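Adenosine kinase (Sinorhizobium meliloti, PDB 3UBO) binds adenosine and ADP and, as a pfkB-family kinase, probably transfers phosphate from ATP to adenosine. Local coordinates at residues F193-Y198 against R218-A223; L205-T210 against A238-L243. All blocks are in the same frame, centred on the assembly; numbering follows the deposited sequence.

Interaction 1 of 2, residues F193-Y198 against R218-A223; sequences FCVHRY and RQEALA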
loop_
_atom_site.group_PDB
_atom_site.type_symbol
_atom_site.label_atom_id
_atom_site.label_comp_id
_atom_site.label_asym_id
_atom_site.label_seq_id
_atom_site.Cartn_x
_atom_site.Cartn_y
_atom_site.Cartn_z
ATOM N N PHE A 193 12.061 -18.716 -15.266
ATOM C CA PHE A 193 11.232 -19.711 -15.967
ATOM C C PHE A 193 10.786 -19.172 -17.279
ATOM O O PHE A 193 10.587 -19.922 -18.202
ATOM C CB PHE A 193 10.025 -20.193 -15.150
ATOM C CG PHE A 193 10.414 -21.102 -14.008
ATOM C CD1 PHE A 193 10.398 -22.484 -14.167
ATOM C CD2 PHE A 193 10.839 -20.557 -12.765
ATOM C CE1 PHE A 193 10.811 -23.342 -13.096
ATOM C CE2 PHE A 193 11.251 -21.406 -11.685
ATOM C CZ PHE A 193 11.231 -22.808 -11.861
ATOM N N CYS A 194 10.584 -17.857 -17.328
ATOM C CA CYS A 194 10.368 -17.111 -18.555
ATOM C C CYS A 194 11.516 -17.525 -19.427
ATOM O O CYS A 194 11.307 -18.054 -20.518
ATOM C CB CYS A 194 10.453 -15.627 -18.267
ATOM S SG CYS A 194 9.516 -14.573 -19.369
ATOM N N VAL A 195 12.737 -17.361 -18.919
ATOM C CA VAL A 195 13.921 -17.844 -19.645
ATOM C C VAL A 195 13.805 -19.277 -20.259
ATOM O O VAL A 195 13.968 -19.411 -21.464
ATOM C CB VAL A 195 15.273 -17.548 -18.900
ATOM C CG1 VAL A 195 16.450 -18.236 -19.567
ATOM C CG2 VAL A 195 15.509 -16.020 -18.816
ATOM N N HIS A 196 13.496 -20.327 -19.503
ATOM C CA HIS A 196 13.216 -21.610 -20.178
ATOM C C HIS A 196 12.095 -21.563 -21.225
ATOM O O HIS A 196 12.244 -22.087 -22.330
ATOM C CB HIS A 196 12.902 -22.707 -19.184
ATOM C CG HIS A 196 13.996 -22.952 -18.205
ATOM N ND1 HIS A 196 14.160 -22.186 -17.065
ATOM C CD2 HIS A 196 14.977 -23.886 -18.175
ATOM C CE1 HIS A 196 15.197 -22.636 -16.373
ATOM N NE2 HIS A 196 15.712 -23.669 -17.023
ATOM N N ARG A 197 10.976 -20.925 -20.895
ATOM C CA ARG A 197 9.754 -20.881 -21.743
ATOM C C ARG A 197 9.966 -20.103 -23.083
ATOM O O ARG A 197 9.139 -20.132 -23.993
ATOM C CB ARG A 197 8.621 -20.287 -20.861
ATOM C CG ARG A 197 7.158 -19.978 -21.387
ATOM C CD ARG A 197 6.094 -19.761 -20.136
ATOM N NE ARG A 197 6.211 -18.486 -19.389
ATOM C CZ ARG A 197 6.877 -18.303 -18.225
ATOM N NH1 ARG A 197 7.488 -19.313 -17.574
ATOM N NH2 ARG A 197 6.937 -17.082 -17.699
ATOM N N TYR A 198 11.086 -19.385 -23.163
ATOM C CA TYR A 198 11.443 -18.602 -24.345
ATOM C C TYR A 198 12.947 -18.470 -24.525
ATOM O O TYR A 198 13.386 -17.420 -24.984
ATOM C CB TYR A 198 10.856 -17.176 -24.298
ATOM C CG TYR A 198 9.363 -17.098 -24.048
ATOM C CD1 TYR A 198 8.436 -17.372 -25.057
ATOM C CD2 TYR A 198 8.876 -16.772 -22.797
ATOM C CE1 TYR A 198 7.038 -17.298 -24.818
ATOM C CE2 TYR A 198 7.514 -16.718 -22.545
ATOM C CZ TYR A 198 6.601 -16.972 -23.550
ATOM O OH TYR A 198 5.264 -16.887 -23.272
ATOM N N ARG A 218 21.627 -13.667 -11.823
ATOM C CA ARG A 218 22.498 -14.782 -12.080
ATOM C C ARG A 218 21.758 -16.031 -12.539
ATOM O O ARG A 218 22.100 -16.592 -13.559
ATOM C CB ARG A 218 23.321 -15.031 -10.858
ATOM C CG ARG A 218 24.113 -16.267 -10.892
ATOM C CD ARG A 218 24.697 -16.479 -9.493
ATOM N NE ARG A 218 25.846 -17.360 -9.525
ATOM C CZ ARG A 218 27.097 -16.940 -9.346
ATOM N NH1 ARG A 218 27.346 -15.636 -9.116
ATOM N NH2 ARG A 218 28.104 -17.825 -9.382
ATOM N N GLN A 219 20.723 -16.473 -11.836
ATOM C CA GLN A 219 20.011 -17.689 -12.273
ATOM C C GLN A 219 19.529 -17.595 -13.731
ATOM O O GLN A 219 19.684 -18.533 -14.519
ATOM C CB GLN A 219 18.854 -18.042 -11.318
ATOM C CG GLN A 219 19.321 -18.733 -10.032
ATOM C CD GLN A 219 20.491 -19.729 -10.257
ATOM O OE1 GLN A 219 20.525 -20.490 -11.249
ATOM N NE2 GLN A 219 21.445 -19.721 -9.338
ATOM N N GLU A 220 18.948 -16.447 -14.058
ATOM C CA GLU A 220 18.450 -16.159 -15.405
ATOM C C GLU A 220 19.548 -16.291 -16.472
ATOM O O GLU A 220 19.366 -16.947 -17.516
ATOM C CB GLU A 220 17.820 -14.778 -15.448
ATOM C CG GLU A 220 16.447 -14.749 -14.814
ATOM C CD GLU A 220 16.090 -13.405 -14.125
ATOM O OE1 GLU A 220 16.666 -12.319 -14.456
ATOM O OE2 GLU A 220 15.215 -13.452 -13.215
ATOM N N ALA A 221 20.696 -15.683 -16.197
ATOM C CA ALA A 221 21.857 -15.883 -17.053
ATOM C C ALA A 221 22.386 -17.329 -17.126
ATOM O O ALA A 221 22.670 -17.813 -18.219
ATOM C CB ALA A 221 22.944 -14.921 -16.703
ATOM N N LEU A 222 22.497 -18.030 -16.002
ATOM C CA LEU A 222 22.933 -19.435 -16.048
ATOM C C LEU A 222 22.029 -20.300 -16.920
ATOM O O LEU A 222 22.451 -21.361 -17.370
ATOM C CB LEU A 222 22.971 -20.054 -14.652
ATOM C CG LEU A 222 24.040 -19.474 -13.716
ATOM C CD1 LEU A 222 24.035 -20.117 -12.318
ATOM C CD2 LEU A 222 25.397 -19.581 -14.358
ATOM N N ALA A 223 20.797 -19.840 -17.143
ATOM C CA ALA A 223 19.724 -20.697 -17.608
ATOM C C ALA A 223 19.438 -20.385 -19.034
ATOM O O ALA A 223 18.782 -21.146 -19.734
ATOM C CB ALA A 223 18.471 -20.443 -16.797
#
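Glu220 is the first residue of 218-223 to meet Val195, their CA atoms 6.4 Å apart. Backbone oxygen and CB of Glu220 both serve the contact: Val195 CG1 lies 3.8 Å from Glu220 O, and Val195 CG2 is 4.3 Å from Glu220 CB. The carboxylate turns elsewhere, OE1 accepting the backbone N-H of Asn217, a residue of the ADP pocket immediately before this helix. One turn on, Ala223 presents its methyl. With chi1 at 171°, Val195 sets CG1 opposite its backbone N, and this methyl reaches Ala223 C at 3.7 Å and Ala223 CB at 4.1 Å. The His196 ring approaches the Ala223 methyl obliquely, its CE1 standing 4.0 Å from Ala223 CB while ND1 is hydrogen-bonded back to Ser192 O. The helix axes run nearly parallel, 19° apart and 9.1 Å at closest approach, with helix 199-207 and strand 213-217 between them in the chain, in the ribokinase-like alpha/beta fold of the pfkB family. With no hydrogen bond or salt bridge between the segments, van der Waals contact alone joins the helices here, while the polar ends of Glu220 and His196 bond to backbone atoms just before and at the start of their own helices.

Interaction 2 of 2, residues L205-T210 against A238-L243; sequences LMRSGT and ARDCKL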
loop_
_atom_site.group_PDB
_atom_site.type_symbol
_atom_site.label_atom_id
_atom_site.label_comp_id
_atom_site.label_asym_id
_atom_site.label_seq_id
_atom_site.Cartn_x
_atom_site.Cartn_y
_atom_site.Cartn_z
ATOM N N LEU A 205 16.327 -12.915 -30.631
ATOM C CA LEU A 205 15.915 -11.553 -30.471
ATOM C C LEU A 205 17.158 -10.695 -30.090
ATOM O O LEU A 205 17.210 -9.519 -30.422
ATOM C CB LEU A 205 14.760 -11.512 -29.482
ATOM C CG LEU A 205 14.335 -10.274 -28.751
ATOM C CD1 LEU A 205 13.143 -9.636 -29.453
ATOM C CD2 LEU A 205 13.996 -10.722 -27.325
HETATM N N MSE A 206 18.176 -11.296 -29.467
HETATM C CA MSE A 206 19.457 -10.605 -29.241
HETATM C C MSE A 206 20.336 -10.652 -30.494
HETATM O O MSE A 206 20.785 -9.629 -31.015
HETATM C CB MSE A 206 20.254 -11.240 -28.111
HETATM C CG MSE A 206 19.675 -11.070 -26.730
HETATM SE SE MSE A 206 20.487 -12.379 -25.382
HETATM C CE MSE A 206 22.216 -11.541 -24.920
ATOM N N ARG A 207 20.607 -11.859 -30.969
ATOM C CA ARG A 207 21.482 -12.025 -32.123
ATOM C C ARG A 207 21.071 -11.173 -33.320
ATOM O O ARG A 207 21.906 -10.530 -33.915
ATOM C CB ARG A 207 21.644 -13.508 -32.441
ATOM C CG ARG A 207 22.245 -14.191 -31.227
ATOM C CD ARG A 207 22.229 -15.651 -31.396
ATOM N NE ARG A 207 23.014 -16.303 -30.362
ATOM C CZ ARG A 207 22.831 -17.572 -30.037
ATOM N NH1 ARG A 207 21.878 -18.271 -30.683
ATOM N NH2 ARG A 207 23.573 -18.126 -29.074
ATOM N N SER A 208 19.793 -11.118 -33.635
ATOM C CA SER A 208 19.321 -10.175 -34.651
ATOM C C SER A 208 19.613 -8.679 -34.340
ATOM O O SER A 208 19.224 -7.769 -35.129
ATOM C CB SER A 208 17.826 -10.367 -34.883
ATOM O OG SER A 208 17.132 -10.296 -33.656
ATOM N N GLY A 209 20.276 -8.445 -33.191
ATOM C CA GLY A 209 20.652 -7.110 -32.756
ATOM C C GLY A 209 19.430 -6.224 -32.662
ATOM O O GLY A 209 19.530 -4.976 -32.647
ATOM N N THR A 210 18.263 -6.894 -32.632
ATOM C CA THR A 210 16.984 -6.281 -32.220
ATOM C C THR A 210 17.044 -5.625 -30.817
ATOM O O THR A 210 16.583 -4.471 -30.659
ATOM C CB THR A 210 15.824 -7.267 -32.190
ATOM O OG1 THR A 210 15.659 -7.842 -33.492
ATOM C CG2 THR A 210 14.556 -6.502 -31.824
ATOM N N ALA A 238 28.173 -11.830 -23.567
ATOM C CA ALA A 238 29.001 -10.802 -24.227
ATOM C C ALA A 238 28.979 -10.855 -25.755
ATOM O O ALA A 238 29.003 -9.813 -26.378
ATOM C CB ALA A 238 30.418 -10.887 -23.755
ATOM N N ARG A 239 28.954 -12.073 -26.316
ATOM C CA ARG A 239 28.861 -12.351 -27.751
ATOM C C ARG A 239 27.534 -11.939 -28.388
ATOM O O ARG A 239 27.480 -11.679 -29.632
ATOM C CB ARG A 239 29.015 -13.856 -28.053
ATOM C CG ARG A 239 30.222 -14.535 -27.480
ATOM C CD ARG A 239 30.507 -15.875 -28.175
ATOM N NE ARG A 239 31.694 -16.515 -27.583
ATOM C CZ ARG A 239 32.018 -17.809 -27.703
ATOM N NH1 ARG A 239 31.249 -18.642 -28.416
ATOM N NH2 ARG A 239 33.123 -18.271 -27.103
ATOM N N ASP A 240 26.456 -11.936 -27.587
ATOM C CA ASP A 240 25.122 -11.862 -28.203
ATOM C C ASP A 240 24.441 -10.485 -28.105
ATOM O O ASP A 240 23.440 -10.208 -28.829
ATOM C CB ASP A 240 24.239 -13.003 -27.701
ATOM C CG ASP A 240 24.879 -14.367 -27.911
ATOM O OD1 ASP A 240 25.949 -14.430 -28.559
ATOM O OD2 ASP A 240 24.318 -15.387 -27.432
ATOM N N CYS A 241 25.004 -9.632 -27.229
ATOM C CA CYS A 241 24.602 -8.216 -27.115
ATOM C C CYS A 241 25.789 -7.234 -26.974
ATOM O O CYS A 241 26.914 -7.631 -26.663
ATOM C CB CYS A 241 23.593 -8.032 -25.971
ATOM S SG CYS A 241 24.230 -8.615 -24.379
ATOM N N LYS A 242 25.529 -5.945 -27.181
ATOM C CA LYS A 242 26.567 -4.915 -27.053
ATOM C C LYS A 242 27.027 -4.841 -25.611
ATOM O O LYS A 242 28.236 -4.869 -25.301
ATOM C CB LYS A 242 26.052 -3.544 -27.529
ATOM C CG LYS A 242 25.763 -3.554 -29.036
ATOM C CD LYS A 242 25.208 -2.236 -29.629
ATOM C CE LYS A 242 24.428 -2.533 -30.944
ATOM N NZ LYS A 242 23.978 -1.248 -31.606
ATOM N N LEU A 243 26.010 -4.778 -24.743
ATOM C CA LEU A 243 26.098 -4.457 -23.322
ATOM C C LEU A 243 25.134 -5.381 -22.535
ATOM O O LEU A 243 23.998 -5.659 -22.973
ATOM C CB LEU A 243 25.727 -2.973 -23.126
ATOM C CG LEU A 243 25.964 -2.416 -21.728
ATOM C CD1 LEU A 243 27.299 -2.956 -21.240
ATOM C CD2 LEU A 243 25.885 -0.871 -21.685
#
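Arg207 and Asp240 form a salt bridge in which two guanidinium nitrogens converge on one carboxylate oxygen. Arg207 NH2 donates to Asp240 OD2 at 3.3 Å with an N-H...O angle of 136°, and Arg207 NE adds a weak bond to the same oxygen. Neither hydrogen points squarely at its acceptor: the planes of the two groups stand 75° apart, and NH2 meets OD2 from above the carboxylate plane. This is therefore not the flat, two-oxygen pairing of an arginine with a carboxylate; Asp240 OD1 lies at the guanidinium edge but 3.9 Å from Arg207 NE. The extended arginine chain runs alongside the aspartate, both pointing the same way. Next to this polar pair lies Met206, a selenomethionine, its side chain crossing that of Asp240 at about a right angle. A bend at chi3 (80°) brings its terminal methyl up to Asp240 and Cys241, with CE 3.7 Å from Asp240 CB and 3.6 Å from Cys241 SG. At the root of the same side chain, Met206 CB packs against Asp240 O at 3.4 Å.

In the next shell, the hydroxyl of Tyr225 is hydrogen-bonded to Asp240 OD2, and its side chain also touches Met206. Were Asp240 replaced by an alanine, Arg207 would probably lose its carboxylate partner here and Tyr225 OH its bond to OD2. Thr210 OG1 donates to Ser208 OG at 2.9 Å, and Ser208 OG is bonded to Glu204 O, tying the turn to the preceding helix. The contact joins the C-terminal end of helix 199-207 to the end region of helix 230-240. Met206 and Cys241 both lean on Val214 of strand 213-217, and Leu243 bonds to Val214 through the backbone as its side chain packs on strand 253-257.

How the interactions relate
From the N-terminal side, strand 184-188 leads into helix 192-197, which contributes the first half of interaction 1, and then into helix 199-207, whose end opens interaction 2. The chain next enters strand 213-217, and helix 218-224 directly after it closes interaction 1 around a 19-residue loop. Helix 230-240 follows, and its end closes interaction 2 around 27 residues. The segments alternate, so the loops cross rather than nest. Their centres lie about 16 Å apart, and their nearest atoms, about 7 Å apart, do not touch. Both bridge the helices on either side of strand 213-217 in sequence: interaction 1 near the ADP-binding end, interaction 2 farther from the chain centre, near the strand's beginning.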